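Local coordinates for protein polysaccharide deacetylase (Bacillus anthracis, PDB 2J13) that probably removes acetyl groups from cell-wall peptidoglycan, as a zinc-binding carbohydrate esterase of family 4, at residues 37-40 against 41-45; 64-67 against 68-72. One frame throughout, in Å; residues are numbered along the deposited sequence.

Contact 1 of 2, residues 37-40 against 41-45; sequences YTDL and LQKNG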
loop_
_atom_site.group_PDB
_atom_site.type_symbol
_atom_site.label_atom_id
_atom_site.label_comp_id
_atom_site.label_asym_id
_atom_site.label_seq_id
_atom_site.Cartn_x
_atom_site.Cartn_y
_atom_site.Cartn_z
ATOM N N TYR A 37 -5.349 -18.138 2.583
ATOM C CA TYR A 37 -4.724 -16.826 2.393
ATOM C C TYR A 37 -3.760 -16.523 3.525
ATOM O O TYR A 37 -2.611 -16.151 3.295
ATOM C CB TYR A 37 -5.788 -15.737 2.298
ATOM C CG TYR A 37 -6.556 -15.657 0.992
ATOM C CD1 TYR A 37 -6.525 -16.685 0.042
ATOM C CD2 TYR A 37 -7.342 -14.544 0.722
ATOM C CE1 TYR A 37 -7.263 -16.599 -1.143
ATOM C CE2 TYR A 37 -8.065 -14.438 -0.455
ATOM C CZ TYR A 37 -8.030 -15.468 -1.385
ATOM O OH TYR A 37 -8.773 -15.336 -2.542
ATOM N N THR A 38 -4.219 -16.681 4.755
ATOM C CA THR A 38 -3.360 -16.493 5.925
ATOM C C THR A 38 -2.014 -17.200 5.799
ATOM O O THR A 38 -0.970 -16.562 5.959
ATOM C CB THR A 38 -4.070 -16.976 7.225
ATOM O OG1 THR A 38 -5.344 -16.332 7.317
ATOM C CG2 THR A 38 -3.244 -16.647 8.465
ATOM N N ASP A 39 -2.012 -18.502 5.506
ATOM C CA ASP A 39 -0.726 -19.191 5.423
ATOM C C ASP A 39 0.041 -18.858 4.130
ATOM O O ASP A 39 1.267 -18.857 4.152
ATOM C CB ASP A 39 -0.818 -20.700 5.632
ATOM C CG ASP A 39 0.444 -21.273 6.310
ATOM O OD1 ASP A 39 1.350 -20.486 6.707
ATOM O OD2 ASP A 39 0.544 -22.517 6.443
ATOM N N LEU A 40 -0.650 -18.588 3.024
ATOM C CA LEU A 40 0.071 -18.125 1.807
ATOM C C LEU A 40 0.857 -16.857 2.135
ATOM O O LEU A 40 2.038 -16.730 1.770
ATOM C CB LEU A 40 -0.864 -17.877 0.617
ATOM C CG LEU A 40 -1.282 -19.051 -0.278
ATOM C CD1 LEU A 40 -2.424 -18.696 -1.201
ATOM C CD2 LEU A 40 -0.084 -19.575 -1.101
ATOM N N LEU A 41 0.218 -15.914 2.837
ATOM C CA LEU A 41 0.897 -14.659 3.192
ATOM C C LEU A 41 2.012 -14.876 4.206
ATOM O O LEU A 41 3.117 -14.370 4.067
ATOM C CB LEU A 41 -0.116 -13.629 3.739
ATOM C CG LEU A 41 -0.896 -12.776 2.753
ATOM C CD1 LEU A 41 -1.753 -13.581 1.804
ATOM C CD2 LEU A 41 -1.765 -11.763 3.535
ATOM N N GLN A 42 1.707 -15.625 5.254
ATOM C CA GLN A 42 2.671 -15.934 6.289
ATOM C C GLN A 42 4.004 -16.509 5.752
ATOM O O GLN A 42 5.079 -16.049 6.134
ATOM C CB GLN A 42 2.013 -16.914 7.273
ATOM C CG GLN A 42 2.874 -17.357 8.431
ATOM C CD GLN A 42 2.211 -18.477 9.240
ATOM O OE1 GLN A 42 1.014 -18.772 9.074
ATOM N NE2 GLN A 42 2.995 -19.114 10.115
ATOM N N LYS A 43 3.928 -17.491 4.857
ATOM C CA LYS A 43 5.132 -18.157 4.336
ATOM C C LYS A 43 5.847 -17.365 3.229
ATOM O O LYS A 43 6.989 -17.680 2.866
ATOM C CB LYS A 43 4.801 -19.537 3.760
ATOM C CG LYS A 43 3.911 -20.456 4.606
ATOM C CD LYS A 43 3.739 -21.794 3.866
ATOM C CE LYS A 43 2.301 -22.300 3.818
ATOM N NZ LYS A 43 1.371 -21.489 2.974
ATOM N N ASN A 44 5.181 -16.347 2.684
ATOM C CA ASN A 44 5.702 -15.634 1.514
ATOM C C ASN A 44 5.739 -14.120 1.691
ATOM O O ASN A 44 5.438 -13.399 0.749
ATOM C CB ASN A 44 4.864 -15.992 0.295
ATOM C CG ASN A 44 4.881 -17.476 -0.018
ATOM O OD1 ASN A 44 5.866 -17.990 -0.552
ATOM N ND2 ASN A 44 3.780 -18.164 0.270
ATOM N N GLY A 45 6.090 -13.667 2.894
ATOM C CA GLY A 45 6.478 -12.295 3.144
ATOM C C GLY A 45 5.324 -11.321 3.030
ATOM O O GLY A 45 5.514 -10.161 2.625
#
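Asp39 and Lys43 lie one turn apart, and the lysine chain runs across the aspartate side chain. Kinked in its outer half (chi3 -134°, chi4 68°), the lysine curls back over the helix, so that its CE lies 3.2 Å from Asp39 OD2. Its ammonium reaches past the carboxylate to the backbone: Lys43 NZ makes a weak hydrogen bond of 2.9 Å to Asp39 O, whereas the salt bridge from NZ to Asp39 OD2 is long, at 3.7 Å. Asp39 O also accepts from Lys43 N at 3.1 Å, and thus serves two donors of one residue. This is the C-terminal end of helix 35-43, where i to i+4 bonds such as Leu41 N to Tyr37 O still run and the chain then turns out through Asn44 and Gly45, the latter at positive phi. With its CG beside the backbone N (chi1 -60°), the Asn44 side chain bonds Leu40 O through ND2 at 2.7 Å, in the carbonyl plane and on a lone pair, with the oxygen close to the amide plane. Next to this bond, Leu40 and Asn44 both pack on Leu163 of helix 160-168. Leu41 sets CD1 against Tyr37 O, 3.1 Å away, and touches Trp20, Tyr48 and Phe175.

Contact 2 of 2, residues 64-67 against 68-72; sequences GYEN and GYTGK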
loop_
_atom_site.group_PDB
_atom_site.type_symbol
_atom_site.label_atom_id
_atom_site.label_comp_id
_atom_site.label_asym_id
_atom_site.label_seq_id
_atom_site.Cartn_x
_atom_site.Cartn_y
_atom_site.Cartn_z
ATOM N N GLY A 64 -2.751 4.740 -8.780
ATOM C CA GLY A 64 -2.615 4.437 -10.193
ATOM C C GLY A 64 -3.323 5.456 -11.061
ATOM O O GLY A 64 -3.151 5.443 -12.274
ATOM N N TYR A 65 -4.178 6.278 -10.457
ATOM C CA TYR A 65 -4.881 7.329 -11.174
ATOM C C TYR A 65 -4.925 8.579 -10.293
ATOM O O TYR A 65 -4.971 8.472 -9.050
ATOM C CB TYR A 65 -6.287 6.844 -11.506
ATOM C CG TYR A 65 -7.090 7.773 -12.368
ATOM C CD1 TYR A 65 -6.933 7.780 -13.749
ATOM C CD2 TYR A 65 -8.036 8.633 -11.806
ATOM C CE1 TYR A 65 -7.687 8.624 -14.549
ATOM C CE2 TYR A 65 -8.789 9.487 -12.596
ATOM C CZ TYR A 65 -8.610 9.478 -13.963
ATOM O OH TYR A 65 -9.358 10.319 -14.751
ATOM N N GLU A 66 -4.877 9.757 -10.907
ATOM C CA GLU A 66 -5.026 11.011 -10.152
ATOM C C GLU A 66 -6.365 11.648 -10.472
ATOM O O GLU A 66 -6.577 12.120 -11.582
ATOM C CB GLU A 66 -3.910 12.015 -10.442
ATOM C CG GLU A 66 -4.005 13.370 -9.678
ATOM C CD GLU A 66 -4.098 13.221 -8.170
ATOM O OE1 GLU A 66 -3.452 12.283 -7.610
ATOM O OE2 GLU A 66 -4.812 14.057 -7.539
ATOM N N ASN A 67 -7.232 11.709 -9.469
ATOM C CA ASN A 67 -8.562 12.276 -9.607
ATOM C C ASN A 67 -8.597 13.767 -9.320
ATOM O O ASN A 67 -9.602 14.420 -9.588
ATOM C CB ASN A 67 -9.524 11.566 -8.667
ATOM C CG ASN A 67 -9.892 10.173 -9.139
ATOM O OD1 ASN A 67 -9.305 9.177 -8.713
ATOM N ND2 ASN A 67 -10.905 10.101 -9.993
ATOM N N GLY A 68 -7.506 14.296 -8.776
ATOM C CA GLY A 68 -7.342 15.734 -8.510
ATOM C C GLY A 68 -7.461 16.119 -7.038
ATOM O O GLY A 68 -7.482 17.324 -6.687
ATOM N N TYR A 69 -7.511 15.126 -6.157
ATOM C CA TYR A 69 -7.677 15.402 -4.716
ATOM C C TYR A 69 -6.514 14.923 -3.839
ATOM O O TYR A 69 -6.555 15.061 -2.622
ATOM C CB TYR A 69 -9.006 14.799 -4.262
ATOM C CG TYR A 69 -10.130 15.343 -5.100
ATOM C CD1 TYR A 69 -10.527 16.662 -4.952
ATOM C CD2 TYR A 69 -10.742 14.569 -6.083
ATOM C CE1 TYR A 69 -11.517 17.205 -5.736
ATOM C CE2 TYR A 69 -11.769 15.115 -6.890
ATOM C CZ TYR A 69 -12.138 16.432 -6.693
ATOM O OH TYR A 69 -13.134 17.034 -7.438
ATOM N N THR A 70 -5.487 14.319 -4.438
ATOM C CA THR A 70 -4.387 13.833 -3.625
ATOM C C THR A 70 -3.706 14.969 -2.852
ATOM O O THR A 70 -3.260 14.758 -1.750
ATOM C CB THR A 70 -3.409 13.020 -4.453
ATOM O OG1 THR A 70 -4.148 11.941 -5.082
ATOM C CG2 THR A 70 -2.281 12.475 -3.579
ATOM N N GLY A 71 -3.615 16.164 -3.427
ATOM C CA GLY A 71 -3.007 17.292 -2.714
ATOM C C GLY A 71 -3.811 17.664 -1.478
ATOM O O GLY A 71 -3.243 18.027 -0.448
ATOM N N LYS A 72 -5.126 17.567 -1.579
ATOM C CA LYS A 72 -6.025 17.835 -0.440
ATOM C C LYS A 72 -5.898 16.758 0.642
ATOM O O LYS A 72 -5.913 17.082 1.825
ATOM C CB LYS A 72 -7.474 17.974 -0.921
ATOM C CG LYS A 72 -7.740 19.275 -1.688
ATOM C CD LYS A 72 -9.004 19.168 -2.537
ATOM C CE LYS A 72 -9.779 20.488 -2.638
ATOM N NZ LYS A 72 -11.151 20.315 -3.215
HETATM O O HOH W 1 -4.914 9.046 -6.491
HETATM O O HOH W 2 -4.123 16.523 -6.259
HETATM O O HOH W 3 -7.028 12.238 -6.452
#
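Glu66 folds its carboxylate over the start of helix 70-80, where it meets the side chain and amide of Thr70 and the amide of Gly68. The turn belongs to the loop that follows strand 56-63 in the NodB homology domain, and it brings a side chain from the loop before the helix onto Thr70 N at the start of helix 70-80, and onto Gly68 N just ahead of it. CG stands anti to the backbone N and the chain then bends at chi2 (55°), which brings both oxygens to Gly68 and Thr70. Glu66 OE1 receives the hydroxyl of Thr70 OG1 at 2.6 Å, and Glu66 OE2 receives Thr70 N at 3.2 Å, each on its syn lone pair, so the carboxylate grips one threonine with two oxygens. Gly68 N approaches differently, 3.0 Å from Glu66 OE2 and 45° above the carboxylate plane, with a bent N-H...O angle of 131°. Tyr92 OH supplies a further hydrogen bond to Glu66 OE1, and Leu99 of helix 97-105 packs against both Glu66 and Thr70. The hydroxyls of Thr70 and Tyr92 and the amides of Gly68 and Thr70 would be expected to stabilise the carboxylate as an anion. The Tyr69 ring meets Asn67 O at an oblique angle, CE2 3.5 Å from that oxygen. Water completes the network: one molecule accepts from Tyr69 N and donates to Thr70 OG1, while another donates to Glu66 OE2, 2.9 Å away, and accepts from Gly71 N at 2.9 Å.

Overall arrangement
The two contacts follow one another along the chain, 37-45 first, with about 32 Å between their centres and about 21 Å between their nearest atoms; they lie on opposite sides of the molecule's centre. They share no helix. Contact 1 ends helix 35-43 and leads into strand 46-47, an outer strand of a small parallel sheet; contact 2 leaves strand 56-63 of the larger parallel sheet and starts helix 70-80. Strand 56-63, which also carries the zinc ligand Asp56, belongs to the chain between them. In contact 2 the side chain of Asn67 is about 9 Å from a bound zinc ion; contact 1 joins the N-terminal region to helix 160-168.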